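Local coordinates for protein Tae4 (Agrobacterium tumefaciens, PDB 6IJF) that is a type VI secretion amidase effector that probably cleaves peptide bonds of bacterial cell-wall peptidoglycan in rival cells, as in other Tae4 enzymes, at residues 114-125 and 152-163. Residues are numbered along the deposited sequence; the frame is centred on the assembly and turned at random.
Sequences ARNGVVAFNNIP and NSETIWFWPLQA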
loop_
_atom_site.group_PDB
_atom_site.type_symbol
_atom_site.label_atom_id
_atom_site.label_comp_id
_atom_site.label_asym_id
_atom_site.label_seq_id
_atom_site.Cartn_x
_atom_site.Cartn_y
_atom_site.Cartn_z
ATOM N N ALA C 114 -10.143 4.086 -21.908
ATOM C CA ALA C 114 -9.266 3.077 -22.545
ATOM C C ALA C 114 -8.181 3.782 -23.379
ATOM O O ALA C 114 -7.388 3.089 -24.033
ATOM C CB ALA C 114 -10.090 2.100 -23.363
ATOM N N ARG C 115 -8.120 5.107 -23.302
ATOM C CA ARG C 115 -7.193 5.937 -24.115
ATOM C C ARG C 115 -5.804 5.899 -23.459
ATOM O O ARG C 115 -5.689 5.538 -22.251
ATOM C CB ARG C 115 -7.787 7.334 -24.334
ATOM C CG ARG C 115 -9.203 7.316 -24.914
ATOM C CD ARG C 115 -9.785 8.686 -25.179
ATOM N NE ARG C 115 -9.968 9.455 -23.953
ATOM C CZ ARG C 115 -10.027 10.783 -23.906
ATOM N NH1 ARG C 115 -9.919 11.486 -25.016
ATOM N NH2 ARG C 115 -10.183 11.424 -22.765
ATOM N N ASN C 116 -4.784 6.133 -24.281
ATOM C CA ASN C 116 -3.362 6.240 -23.898
ATOM C C ASN C 116 -2.932 7.655 -24.274
ATOM O O ASN C 116 -3.479 8.226 -25.253
ATOM C CB ASN C 116 -2.485 5.197 -24.592
ATOM C CG ASN C 116 -3.005 3.780 -24.492
ATOM O OD1 ASN C 116 -3.055 3.062 -25.492
ATOM N ND2 ASN C 116 -3.361 3.343 -23.301
ATOM N N GLY C 117 -2.012 8.223 -23.519
ATOM C CA GLY C 117 -1.474 9.545 -23.866
ATOM C C GLY C 117 -0.574 10.123 -22.815
ATOM O O GLY C 117 0.078 9.355 -22.082
ATOM N N VAL C 118 -0.446 11.438 -22.831
ATOM C CA VAL C 118 0.408 12.197 -21.883
ATOM C C VAL C 118 -0.522 12.745 -20.816
ATOM O O VAL C 118 -1.659 13.091 -21.163
ATOM C CB VAL C 118 1.171 13.334 -22.590
ATOM C CG1 VAL C 118 2.009 14.122 -21.605
ATOM C CG2 VAL C 118 2.010 12.801 -23.737
ATOM N N VAL C 119 -0.074 12.776 -19.573
ATOM C CA VAL C 119 -0.917 13.250 -18.444
ATOM C C VAL C 119 -0.088 14.209 -17.598
ATOM O O VAL C 119 1.084 13.912 -17.354
ATOM C CB VAL C 119 -1.483 12.086 -17.609
ATOM C CG1 VAL C 119 -0.389 11.236 -16.983
ATOM C CG2 VAL C 119 -2.465 12.598 -16.569
ATOM N N ALA C 120 -0.714 15.284 -17.140
ATOM C CA ALA C 120 -0.133 16.258 -16.203
ATOM C C ALA C 120 -1.033 16.361 -14.982
ATOM O O ALA C 120 -2.232 16.644 -15.147
ATOM C CB ALA C 120 0.022 17.580 -16.897
ATOM N N PHE C 121 -0.463 16.068 -13.821
ATOM C CA PHE C 121 -1.081 16.193 -12.483
ATOM C C PHE C 121 -0.601 17.527 -11.932
ATOM O O PHE C 121 0.590 17.626 -11.589
ATOM C CB PHE C 121 -0.704 15.009 -11.596
ATOM C CG PHE C 121 -1.058 13.656 -12.170
ATOM C CD1 PHE C 121 -2.330 13.114 -12.013
ATOM C CD2 PHE C 121 -0.111 12.904 -12.838
ATOM C CE1 PHE C 121 -2.639 11.871 -12.538
ATOM C CE2 PHE C 121 -0.409 11.641 -13.326
ATOM C CZ PHE C 121 -1.676 11.132 -13.198
ATOM N N ASN C 122 -1.489 18.524 -11.887
ATOM C CA ASN C 122 -1.118 19.920 -11.526
ATOM C C ASN C 122 -1.399 20.178 -10.046
ATOM O O ASN C 122 -2.532 19.887 -9.614
ATOM C CB ASN C 122 -1.859 20.937 -12.385
ATOM C CG ASN C 122 -1.768 20.614 -13.849
ATOM O OD1 ASN C 122 -2.784 20.320 -14.491
ATOM N ND2 ASN C 122 -0.555 20.584 -14.369
ATOM N N ASN C 123 -0.424 20.714 -9.315
ATOM C CA ASN C 123 -0.549 21.166 -7.905
ATOM C C ASN C 123 -0.871 19.979 -6.994
ATOM O O ASN C 123 -2.046 19.758 -6.613
ATOM C CB ASN C 123 -1.550 22.327 -7.831
ATOM C CG ASN C 123 -1.215 23.397 -8.845
ATOM O OD1 ASN C 123 -0.088 23.891 -8.880
ATOM N ND2 ASN C 123 -2.155 23.684 -9.726
ATOM N N ILE C 124 0.147 19.227 -6.642
ATOM C CA ILE C 124 0.046 18.034 -5.758
ATOM C C ILE C 124 0.173 18.440 -4.293
ATOM O O ILE C 124 1.152 19.052 -3.907
ATOM C CB ILE C 124 1.103 16.989 -6.162
ATOM C CG1 ILE C 124 0.851 16.553 -7.617
ATOM C CG2 ILE C 124 1.145 15.840 -5.168
ATOM C CD1 ILE C 124 2.071 16.023 -8.361
ATOM N N PRO C 125 -0.819 18.098 -3.451
ATOM C CA PRO C 125 -0.732 18.310 -2.002
ATOM C C PRO C 125 0.544 17.782 -1.325
ATOM O O PRO C 125 0.748 16.550 -1.308
ATOM C CB PRO C 125 -1.952 17.510 -1.475
ATOM C CG PRO C 125 -2.962 17.618 -2.585
ATOM C CD PRO C 125 -2.127 17.526 -3.842
ATOM N N ASN C 152 -4.174 12.829 -6.236
ATOM C CA ASN C 152 -4.368 13.802 -5.127
ATOM C C ASN C 152 -4.183 15.237 -5.656
ATOM O O ASN C 152 -4.289 16.163 -4.857
ATOM C CB ASN C 152 -3.481 13.491 -3.909
ATOM C CG ASN C 152 -1.989 13.534 -4.177
ATOM O OD1 ASN C 152 -1.540 13.175 -5.264
ATOM N ND2 ASN C 152 -1.207 13.920 -3.181
ATOM N N SER C 153 -3.991 15.429 -6.960
ATOM C CA SER C 153 -3.698 16.749 -7.561
ATOM C C SER C 153 -4.998 17.549 -7.728
ATOM O O SER C 153 -6.084 16.951 -7.723
ATOM C CB SER C 153 -2.905 16.597 -8.853
ATOM O OG SER C 153 -3.728 16.173 -9.920
ATOM N N GLU C 154 -4.871 18.864 -7.899
ATOM C CA GLU C 154 -5.998 19.824 -8.071
ATOM C C GLU C 154 -6.682 19.615 -9.430
ATOM O O GLU C 154 -7.934 19.504 -9.476
ATOM C CB GLU C 154 -5.470 21.250 -7.935
ATOM C CG GLU C 154 -6.524 22.327 -8.132
ATOM C CD GLU C 154 -6.003 23.736 -7.878
ATOM O OE1 GLU C 154 -4.944 24.090 -8.442
ATOM O OE2 GLU C 154 -6.661 24.496 -7.116
ATOM N N THR C 155 -5.909 19.608 -10.515
ATOM C CA THR C 155 -6.426 19.341 -11.877
ATOM C C THR C 155 -5.510 18.322 -12.541
ATOM O O THR C 155 -4.330 18.194 -12.151
ATOM C CB THR C 155 -6.574 20.596 -12.750
ATOM O OG1 THR C 155 -5.275 21.093 -13.053
ATOM C CG2 THR C 155 -7.371 21.709 -12.096
ATOM N N ILE C 156 -6.082 17.591 -13.477
ATOM C CA ILE C 156 -5.369 16.575 -14.275
ATOM C C ILE C 156 -5.619 16.910 -15.736
ATOM O O ILE C 156 -6.802 17.016 -16.123
ATOM C CB ILE C 156 -5.866 15.186 -13.873
ATOM C CG1 ILE C 156 -5.606 14.962 -12.380
ATOM C CG2 ILE C 156 -5.255 14.122 -14.765
ATOM C CD1 ILE C 156 -6.293 13.777 -11.795
ATOM N N TRP C 157 -4.547 17.084 -16.507
ATOM C CA TRP C 157 -4.663 17.302 -17.965
ATOM C C TRP C 157 -4.315 16.004 -18.671
ATOM O O TRP C 157 -3.253 15.411 -18.380
ATOM C CB TRP C 157 -3.764 18.440 -18.440
ATOM C CG TRP C 157 -4.110 19.785 -17.898
ATOM C CD1 TRP C 157 -5.278 20.174 -17.313
ATOM C CD2 TRP C 157 -3.285 20.957 -17.981
ATOM N NE1 TRP C 157 -5.221 21.501 -16.999
ATOM C CE2 TRP C 157 -4.012 22.011 -17.394
ATOM C CE3 TRP C 157 -2.008 21.215 -18.487
ATOM C CZ2 TRP C 157 -3.501 23.307 -17.305
ATOM C CZ3 TRP C 157 -1.496 22.488 -18.386
ATOM C CH2 TRP C 157 -2.234 23.520 -17.801
ATOM N N PHE C 158 -5.155 15.601 -19.604
ATOM C CA PHE C 158 -4.923 14.407 -20.450
ATOM C C PHE C 158 -4.875 14.815 -21.921
ATOM O O PHE C 158 -5.844 15.407 -22.427
ATOM C CB PHE C 158 -6.018 13.379 -20.195
ATOM C CG PHE C 158 -5.842 12.128 -20.995
ATOM C CD1 PHE C 158 -4.642 11.454 -20.973
ATOM C CD2 PHE C 158 -6.867 11.650 -21.805
ATOM C CE1 PHE C 158 -4.453 10.318 -21.746
ATOM C CE2 PHE C 158 -6.680 10.510 -22.573
ATOM C CZ PHE C 158 -5.477 9.840 -22.533
ATOM N N TRP C 159 -3.792 14.446 -22.600
ATOM C CA TRP C 159 -3.653 14.521 -24.086
ATOM C C TRP C 159 -3.727 13.117 -24.674
ATOM O O TRP C 159 -2.754 12.366 -24.608
ATOM C CB TRP C 159 -2.320 15.153 -24.453
ATOM C CG TRP C 159 -2.088 16.569 -24.028
ATOM C CD1 TRP C 159 -2.363 17.676 -24.767
ATOM C CD2 TRP C 159 -1.390 17.042 -22.858
ATOM N NE1 TRP C 159 -1.918 18.799 -24.131
ATOM C CE2 TRP C 159 -1.277 18.445 -22.980
ATOM C CE3 TRP C 159 -0.834 16.434 -21.732
ATOM C CZ2 TRP C 159 -0.703 19.236 -21.997
ATOM C CZ3 TRP C 159 -0.236 17.217 -20.782
ATOM C CH2 TRP C 159 -0.169 18.599 -20.908
ATOM N N PRO C 160 -4.867 12.694 -25.261
ATOM C CA PRO C 160 -4.958 11.364 -25.870
ATOM C C PRO C 160 -4.103 11.258 -27.148
ATOM O O PRO C 160 -4.035 12.223 -27.852
ATOM C CB PRO C 160 -6.451 11.212 -26.190
ATOM C CG PRO C 160 -6.948 12.620 -26.319
ATOM C CD PRO C 160 -6.117 13.461 -25.371
ATOM N N LEU C 161 -3.445 10.118 -27.368
ATOM C CA LEU C 161 -2.612 9.817 -28.566
ATOM C C LEU C 161 -3.017 8.475 -29.191
ATOM O O LEU C 161 -2.784 8.254 -30.403
ATOM C CB LEU C 161 -1.146 9.775 -28.132
ATOM C CG LEU C 161 -0.556 11.103 -27.695
ATOM C CD1 LEU C 161 0.886 10.892 -27.315
ATOM C CD2 LEU C 161 -0.692 12.181 -28.774
ATOM N N GLN C 162 -3.520 7.559 -28.372
ATOM C CA GLN C 162 -4.031 6.216 -28.770
ATOM C C GLN C 162 -5.361 5.974 -28.023
ATOM O O GLN C 162 -5.580 6.619 -26.952
ATOM C CB GLN C 162 -2.999 5.130 -28.406
ATOM C CG GLN C 162 -3.083 3.880 -29.270
ATOM C CD GLN C 162 -1.756 3.162 -29.289
ATOM O OE1 GLN C 162 -1.344 2.585 -28.287
ATOM N NE2 GLN C 162 -1.059 3.227 -30.418
ATOM N N ALA C 163 -6.236 5.117 -28.564
ATOM C CA ALA C 163 -7.547 4.772 -27.969
ATOM C C ALA C 163 -7.558 3.284 -27.579
ATOM O O ALA C 163 -8.638 2.779 -27.206
ATOM C CB ALA C 163 -8.649 5.123 -28.941
#
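Phe158 and Arg115 meet beside Gly117. Phe158 CG is anti to the backbone N (chi1 -179°), which swings the ring across to strand 116-122. Its CE2 edge lies over one face of the guanidinium, 3.6 Å from Arg115 CZ, with the two planes 75° apart. Arg115 NH1 also lies 3.4 Å from Pro160 CG. A salt bridge to Asp101 and a bond to Gly111 O hold NH2.

On the opposite sheet face, Val118 CG1 packs against the indole of Trp159, 3.7 Å from Trp159 CE3. Ala120 CB reaches CZ3 of the same indole, whose NE1 is bonded to Gly98 O. Asn122 OD1 sits over one face of Trp157, 3.6 Å from CE2, and accepts a 3.0 Å hydrogen bond from Thr155 OG1.

Strands 116-122 and 155-160 are antiparallel neighbours within the central sheet. A classic bulge lies near each end of the pairing: Leu161 and Gln162 face Asn116, and Glu154 and Thr155 face Asn122. Asn116 O accepts from both Leu161 N and Gln162 N.

Backbone bonds thus set the register, while aromatic side chains pack on both faces. The Arg115 charge is probably balanced in part by Asp101, while the edge of Phe158 rests on one guanidinium face.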